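PDB 2Z8L: exotoxin 3 from Staphylococcus aureus, which binds the sialylated glycan sialyl Lewis X and belongs to the staphylococcal superantigen-like toxins, built from an OB-fold and a beta-grasp domain. Local coordinates for residues 99-113 and 129-141. Numbering follows the deposited sequence.
Sequences TKKNQGAYYDYLNAP and VKRHYIYKEEVSL. Unlike the reference sequence in segment 99-113: Asn-111 (reference Ser). Unlike the reference sequence in segment 129-141: His-132 (reference Tyr), Val-139 (reference Ile). With PO4 (phosphate ion), chain C.
Glu-137 reaches into the loop 101-113, which links the OB-fold strand 92-100 to the beta-grasp strand 114-121, the two-domain join of this toxin family. Its carboxylate takes three donors: OE1 accepts Gln-103 N at 2.9 Å, while OE2 accepts Gly-104 N through its syn lone pair and the hydroxyl OH of Tyr-106, 2.6 Å away, on the anti side. A water between OE1 and Lys-101 O adds a fourth donor.

The amide of Asn-102 works both ways, OD1 accepting Glu-137 N in an almost straight bond (178°) and ND2 donating to Tyr-135 O in the carbonyl plane; its own backbone N donates to a phosphate ion, probably from the crystallisation liquor. Bent at its last two torsions, Lys-136 brings NZ to within 2.8 Å of Thr-99 OG1, and a salt bridge to Asp-78 also serves this ammonium. A second water accepts from NZ and Glu-138 N and donates to Asn-102 OD1 and Lys-100 O. Lys-100 N meets Glu-138 OE2 from above the carboxylate plane.

Further along, Leu-110 and Asn-111 share the single partner Ile-134, a classic beta bulge: Ile-134 O accepts Leu-110 N, with a weaker bond from Asn-111 N, and Ile-134 N donates to Asn-111 O. Tyr-133 CD1 sits over the centre of the Tyr-109 ring, and CB of Tyr-109 makes a CH-pi contact over a face of the Tyr-135 ring. Arg-131 NH1 donates to Ala-112 O (2.7 Å). His-132 N bonds Pro-113 O, whereas His-132 O, buried here, finds no polar partner and has Pro-113 CD 3.1 Å away.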
loop_
_atom_site.group_PDB
_atom_site.type_symbol
_atom_site.label_atom_id
_atom_site.label_comp_id
_atom_site.label_asym_id
_atom_site.label_seq_id
_atom_site.Cartn_x
_atom_site.Cartn_y
_atom_site.Cartn_z
ATOM N N THR A 99 4.298 6.424 6.724
ATOM C CA THR A 99 5.314 7.179 5.992
ATOM C C THR A 99 5.452 8.556 6.644
ATOM O O THR A 99 4.600 8.979 7.465
ATOM C CB THR A 99 4.907 7.342 4.545
ATOM O OG1 THR A 99 3.664 8.038 4.469
ATOM C CG2 THR A 99 4.812 5.981 3.842
ATOM N N LYS A 100 6.546 9.226 6.351
ATOM C CA LYS A 100 6.680 10.645 6.746
ATOM C C LYS A 100 5.818 11.491 5.836
ATOM O O LYS A 100 5.708 11.192 4.646
ATOM C CB LYS A 100 8.123 11.045 6.562
ATOM C CG LYS A 100 9.075 10.103 7.312
ATOM C CD LYS A 100 10.505 10.591 7.330
ATOM C CE LYS A 100 11.239 9.982 8.514
ATOM N NZ LYS A 100 11.097 8.472 8.574
ATOM N N LYS A 101 5.202 12.535 6.383
ATOM C CA LYS A 101 4.416 13.429 5.569
ATOM C C LYS A 101 5.358 14.182 4.603
ATOM O O LYS A 101 6.592 14.259 4.783
ATOM C CB LYS A 101 3.596 14.391 6.425
ATOM C CG LYS A 101 4.460 15.409 7.104
ATOM C CD LYS A 101 3.624 16.302 7.985
ATOM C CE LYS A 101 4.492 17.363 8.516
ATOM N NZ LYS A 101 3.820 18.054 9.640
ATOM N N ASN A 102 4.764 14.739 3.562
ATOM C CA ASN A 102 5.554 15.502 2.604
ATOM C C ASN A 102 6.264 16.698 3.250
ATOM O O ASN A 102 5.684 17.408 4.050
ATOM C CB ASN A 102 4.646 16.035 1.497
ATOM C CG ASN A 102 4.209 14.967 0.516
ATOM O OD1 ASN A 102 4.793 13.892 0.440
ATOM N ND2 ASN A 102 3.237 15.322 -0.311
ATOM N N GLN A 103 7.506 16.911 2.876
ATOM C CA GLN A 103 8.237 18.105 3.274
ATOM C C GLN A 103 7.895 19.246 2.318
ATOM O O GLN A 103 7.936 20.391 2.746
ATOM C CB GLN A 103 9.736 17.814 3.287
ATOM C CG GLN A 103 10.587 18.958 3.773
ATOM C CD GLN A 103 12.009 18.604 4.218
ATOM O OE1 GLN A 103 12.298 17.453 4.607
ATOM N NE2 GLN A 103 12.920 19.621 4.188
ATOM N N GLY A 104 7.632 18.946 1.043
ATOM C CA GLY A 104 7.152 19.895 0.112
ATOM C C GLY A 104 5.665 20.127 0.209
ATOM O O GLY A 104 4.928 19.404 0.897
ATOM N N ALA A 105 5.226 21.158 -0.501
ATOM C CA ALA A 105 3.822 21.553 -0.559
ATOM C C ALA A 105 3.528 21.562 -2.064
ATOM O O ALA A 105 4.145 22.307 -2.816
ATOM C CB ALA A 105 3.583 22.872 0.048
ATOM N N TYR A 106 2.547 20.775 -2.501
ATOM C CA TYR A 106 2.340 20.514 -3.922
ATOM C C TYR A 106 0.926 20.910 -4.326
ATOM O O TYR A 106 0.006 20.851 -3.523
ATOM C CB TYR A 106 2.553 19.043 -4.278
ATOM C CG TYR A 106 3.906 18.569 -3.889
ATOM C CD1 TYR A 106 5.002 18.808 -4.726
ATOM C CD2 TYR A 106 4.132 17.989 -2.646
ATOM C CE1 TYR A 106 6.294 18.438 -4.371
ATOM C CE2 TYR A 106 5.450 17.601 -2.285
ATOM C CZ TYR A 106 6.513 17.848 -3.155
ATOM O OH TYR A 106 7.811 17.503 -2.814
ATOM N N TYR A 107 0.792 21.352 -5.542
ATOM C CA TYR A 107 -0.523 21.759 -6.045
ATOM C C TYR A 107 -1.074 20.754 -6.992
ATOM O O TYR A 107 -2.205 20.904 -7.419
ATOM C CB TYR A 107 -0.465 23.129 -6.655
ATOM C CG TYR A 107 0.631 23.355 -7.652
ATOM C CD1 TYR A 107 1.729 24.115 -7.295
ATOM C CD2 TYR A 107 0.544 22.876 -8.941
ATOM C CE1 TYR A 107 2.715 24.361 -8.188
ATOM C CE2 TYR A 107 1.536 23.139 -9.854
ATOM C CZ TYR A 107 2.629 23.850 -9.440
ATOM O OH TYR A 107 3.644 24.132 -10.314
ATOM N N ASP A 108 -0.283 19.743 -7.336
ATOM C CA ASP A 108 -0.798 18.636 -8.103
ATOM C C ASP A 108 0.091 17.423 -7.798
ATOM O O ASP A 108 0.951 17.443 -6.916
ATOM C CB ASP A 108 -0.809 18.955 -9.604
ATOM C CG ASP A 108 -1.995 18.302 -10.367
ATOM O OD1 ASP A 108 -2.626 17.356 -9.817
ATOM O OD2 ASP A 108 -2.341 18.790 -11.499
ATOM N N TYR A 109 -0.139 16.348 -8.506
ATOM C CA TYR A 109 0.686 15.151 -8.330
ATOM C C TYR A 109 2.157 15.403 -8.664
ATOM O O TYR A 109 2.492 16.212 -9.543
ATOM C CB TYR A 109 0.156 13.977 -9.142
ATOM C CG TYR A 109 -0.187 14.297 -10.532
ATOM C CD1 TYR A 109 0.756 14.342 -11.519
ATOM C CD2 TYR A 109 -1.483 14.582 -10.852
ATOM C CE1 TYR A 109 0.372 14.642 -12.870
ATOM C CE2 TYR A 109 -1.887 14.851 -12.189
ATOM C CZ TYR A 109 -0.937 14.918 -13.173
ATOM O OH TYR A 109 -1.360 15.217 -14.472
ATOM N N LEU A 110 3.049 14.715 -7.974
ATOM C CA LEU A 110 4.465 14.946 -8.194
ATOM C C LEU A 110 5.127 13.980 -9.127
ATOM O O LEU A 110 6.292 14.188 -9.505
ATOM C CB LEU A 110 5.220 15.078 -6.870
ATOM C CG LEU A 110 5.047 14.062 -5.800
ATOM C CD1 LEU A 110 5.501 12.609 -6.228
ATOM C CD2 LEU A 110 5.762 14.456 -4.481
ATOM N N ASN A 111 4.396 12.949 -9.554
ATOM C CA ASN A 111 4.912 12.007 -10.547
ATOM C C ASN A 111 3.705 11.293 -11.152
ATOM O O ASN A 111 2.714 11.090 -10.476
ATOM C CB ASN A 111 5.866 11.022 -9.822
ATOM C CG ASN A 111 6.690 10.138 -10.729
ATOM O OD1 ASN A 111 6.814 10.366 -11.930
ATOM N ND2 ASN A 111 7.334 9.120 -10.101
ATOM N N ALA A 112 3.810 10.914 -12.424
ATOM C CA ALA A 112 2.701 10.262 -13.156
ATOM C C ALA A 112 3.283 9.116 -13.989
ATOM O O ALA A 112 3.195 9.119 -15.228
ATOM C CB ALA A 112 1.979 11.235 -14.031
ATOM N N PRO A 113 3.844 8.130 -13.306
ATOM C CA PRO A 113 4.419 6.988 -14.055
ATOM C C PRO A 113 3.353 6.291 -14.901
ATOM O O PRO A 113 2.215 6.180 -14.490
ATOM C CB PRO A 113 4.930 6.052 -12.952
ATOM C CG PRO A 113 4.147 6.468 -11.691
ATOM C CD PRO A 113 3.932 7.948 -11.847
ATOM N N VAL A 129 -2.303 1.329 -21.678
ATOM C CA VAL A 129 -1.366 2.182 -21.014
ATOM C C VAL A 129 -2.144 3.252 -20.267
ATOM O O VAL A 129 -2.837 4.062 -20.875
ATOM C CB VAL A 129 -0.376 2.894 -21.974
ATOM C CG1 VAL A 129 0.619 3.782 -21.160
ATOM C CG2 VAL A 129 0.353 1.893 -22.867
ATOM N N LYS A 130 -1.984 3.274 -18.960
ATOM C CA LYS A 130 -2.677 4.195 -18.095
ATOM C C LYS A 130 -1.571 4.949 -17.344
ATOM O O LYS A 130 -0.404 4.749 -17.620
ATOM C CB LYS A 130 -3.596 3.476 -17.140
ATOM C CG LYS A 130 -4.701 2.655 -17.807
ATOM C CD LYS A 130 -5.780 3.576 -18.372
ATOM C CE LYS A 130 -6.820 2.824 -19.166
ATOM N NZ LYS A 130 -7.583 3.743 -20.095
ATOM N N ARG A 131 -1.981 5.914 -16.539
ATOM C CA ARG A 131 -1.061 6.627 -15.599
ATOM C C ARG A 131 -1.508 6.335 -14.211
ATOM O O ARG A 131 -2.701 6.166 -13.964
ATOM C CB ARG A 131 -1.141 8.137 -15.815
ATOM C CG ARG A 131 -0.725 8.585 -17.120
ATOM C CD ARG A 131 0.740 8.547 -17.247
ATOM N NE ARG A 131 1.179 9.163 -18.492
ATOM C CZ ARG A 131 2.430 9.533 -18.761
ATOM N NH1 ARG A 131 3.410 9.387 -17.869
ATOM N NH2 ARG A 131 2.707 10.081 -19.932
ATOM N N HIS A 132 -0.569 6.331 -13.267
ATOM C CA HIS A 132 -0.947 6.276 -11.886
ATOM C C HIS A 132 -0.293 7.499 -11.259
ATOM O O HIS A 132 0.922 7.611 -11.214
ATOM C CB HIS A 132 -0.417 5.033 -11.212
ATOM C CG HIS A 132 -0.778 4.926 -9.771
ATOM N ND1 HIS A 132 -2.053 4.626 -9.354
ATOM C CD2 HIS A 132 -0.037 5.094 -8.652
ATOM C CE1 HIS A 132 -2.076 4.597 -8.031
ATOM N NE2 HIS A 132 -0.866 4.869 -7.580
ATOM N N TYR A 133 -1.122 8.357 -10.732
ATOM C CA TYR A 133 -0.648 9.601 -10.146
ATOM C C TYR A 133 -0.189 9.401 -8.706
ATOM O O TYR A 133 -0.925 8.881 -7.849
ATOM C CB TYR A 133 -1.744 10.626 -10.242
ATOM C CG TYR A 133 -2.190 10.840 -11.652
ATOM C CD1 TYR A 133 -1.346 11.428 -12.579
ATOM C CD2 TYR A 133 -3.439 10.407 -12.092
ATOM C CE1 TYR A 133 -1.709 11.630 -13.894
ATOM C CE2 TYR A 133 -3.824 10.614 -13.425
ATOM C CZ TYR A 133 -2.945 11.225 -14.324
ATOM O OH TYR A 133 -3.317 11.456 -15.646
ATOM N N ILE A 134 1.013 9.944 -8.406
ATOM C CA ILE A 134 1.664 9.819 -7.133
ATOM C C ILE A 134 1.692 11.200 -6.494
ATOM O O ILE A 134 2.151 12.143 -7.120
ATOM C CB ILE A 134 3.146 9.342 -7.320
ATOM C CG1 ILE A 134 3.264 8.000 -8.078
ATOM C CG2 ILE A 134 3.916 9.269 -6.027
ATOM C CD1 ILE A 134 2.655 6.891 -7.374
ATOM N N TYR A 135 1.169 11.296 -5.269
ATOM C CA TYR A 135 1.112 12.564 -4.535
ATOM C C TYR A 135 2.073 12.648 -3.374
ATOM O O TYR A 135 2.167 13.724 -2.761
ATOM C CB TYR A 135 -0.331 12.822 -4.039
ATOM C CG TYR A 135 -1.323 12.935 -5.174
ATOM C CD1 TYR A 135 -1.699 14.163 -5.674
ATOM C CD2 TYR A 135 -1.899 11.807 -5.729
ATOM C CE1 TYR A 135 -2.606 14.271 -6.716
ATOM C CE2 TYR A 135 -2.806 11.925 -6.755
ATOM C CZ TYR A 135 -3.136 13.149 -7.242
ATOM O OH TYR A 135 -4.054 13.329 -8.275
ATOM N N LYS A 136 2.796 11.578 -3.093
ATOM C CA LYS A 136 3.624 11.509 -1.917
ATOM C C LYS A 136 5.092 11.310 -2.223
ATOM O O LYS A 136 5.436 10.485 -3.031
ATOM C CB LYS A 136 3.090 10.410 -0.943
ATOM C CG LYS A 136 1.830 10.908 -0.230
ATOM C CD LYS A 136 1.161 9.867 0.670
ATOM C CE LYS A 136 2.156 9.118 1.618
ATOM N NZ LYS A 136 3.049 9.929 2.565
ATOM N N GLU A 137 5.936 11.995 -1.455
ATOM C CA GLU A 137 7.365 11.822 -1.530
ATOM C C GLU A 137 7.782 10.463 -1.064
ATOM O O GLU A 137 8.715 9.908 -1.618
ATOM C CB GLU A 137 8.086 12.868 -0.669
ATOM C CG GLU A 137 7.896 14.259 -1.165
ATOM C CD GLU A 137 8.194 15.326 -0.098
ATOM O OE1 GLU A 137 8.645 14.966 1.025
ATOM O OE2 GLU A 137 7.908 16.482 -0.392
ATOM N N GLU A 138 7.155 9.980 -0.006
ATOM C CA GLU A 138 7.446 8.641 0.579
ATOM C C GLU A 138 6.151 7.857 0.469
ATOM O O GLU A 138 5.140 8.271 0.989
ATOM C CB GLU A 138 7.839 8.803 2.048
ATOM C CG GLU A 138 8.714 7.721 2.529
ATOM C CD GLU A 138 9.274 8.041 3.897
ATOM O OE1 GLU A 138 10.245 8.880 3.955
ATOM O OE2 GLU A 138 8.696 7.518 4.909
ATOM N N VAL A 139 6.187 6.735 -0.230
ATOM C CA VAL A 139 5.015 5.956 -0.461
ATOM C C VAL A 139 5.270 4.502 0.044
ATOM O O VAL A 139 6.316 3.904 -0.234
ATOM C CB VAL A 139 4.601 5.890 -1.943
ATOM C CG1 VAL A 139 3.169 5.276 -1.959
ATOM C CG2 VAL A 139 4.654 7.240 -2.688
ATOM N N SER A 140 4.292 3.950 0.791
ATOM C CA SER A 140 4.443 2.555 1.262
ATOM C C SER A 140 4.112 1.580 0.123
ATOM O O SER A 140 3.185 1.840 -0.687
ATOM C CB SER A 140 3.539 2.264 2.491
ATOM O OG SER A 140 2.171 2.257 2.196
ATOM N N LEU A 141 4.852 0.449 0.067
ATOM C CA LEU A 141 4.431 -0.653 -0.804
ATOM C C LEU A 141 3.006 -1.057 -0.497
ATOM O O LEU A 141 2.277 -1.433 -1.437
ATOM C CB LEU A 141 5.348 -1.875 -0.674
ATOM C CG LEU A 141 6.772 -1.640 -1.085
ATOM C CD1 LEU A 141 7.510 -3.016 -1.098
ATOM C CD2 LEU A 141 6.886 -0.950 -2.448
HETATM P P PO4 C . 0.870 15.050 3.371
HETATM O O1 PO4 C . 0.246 14.734 4.741
HETATM O O2 PO4 C . 1.316 16.506 3.385
HETATM O O3 PO4 C . -0.158 14.874 2.271
HETATM O O4 PO4 C . 2.071 14.178 3.083
HETATM O O HOH W 1 5.365 11.648 1.897
HETATM O O HOH W 2 8.563 12.939 2.948
HETATM O O HOH W 3 1.420 15.859 -4.627
HETATM O O HOH W 4 -4.635 15.817 -10.304
#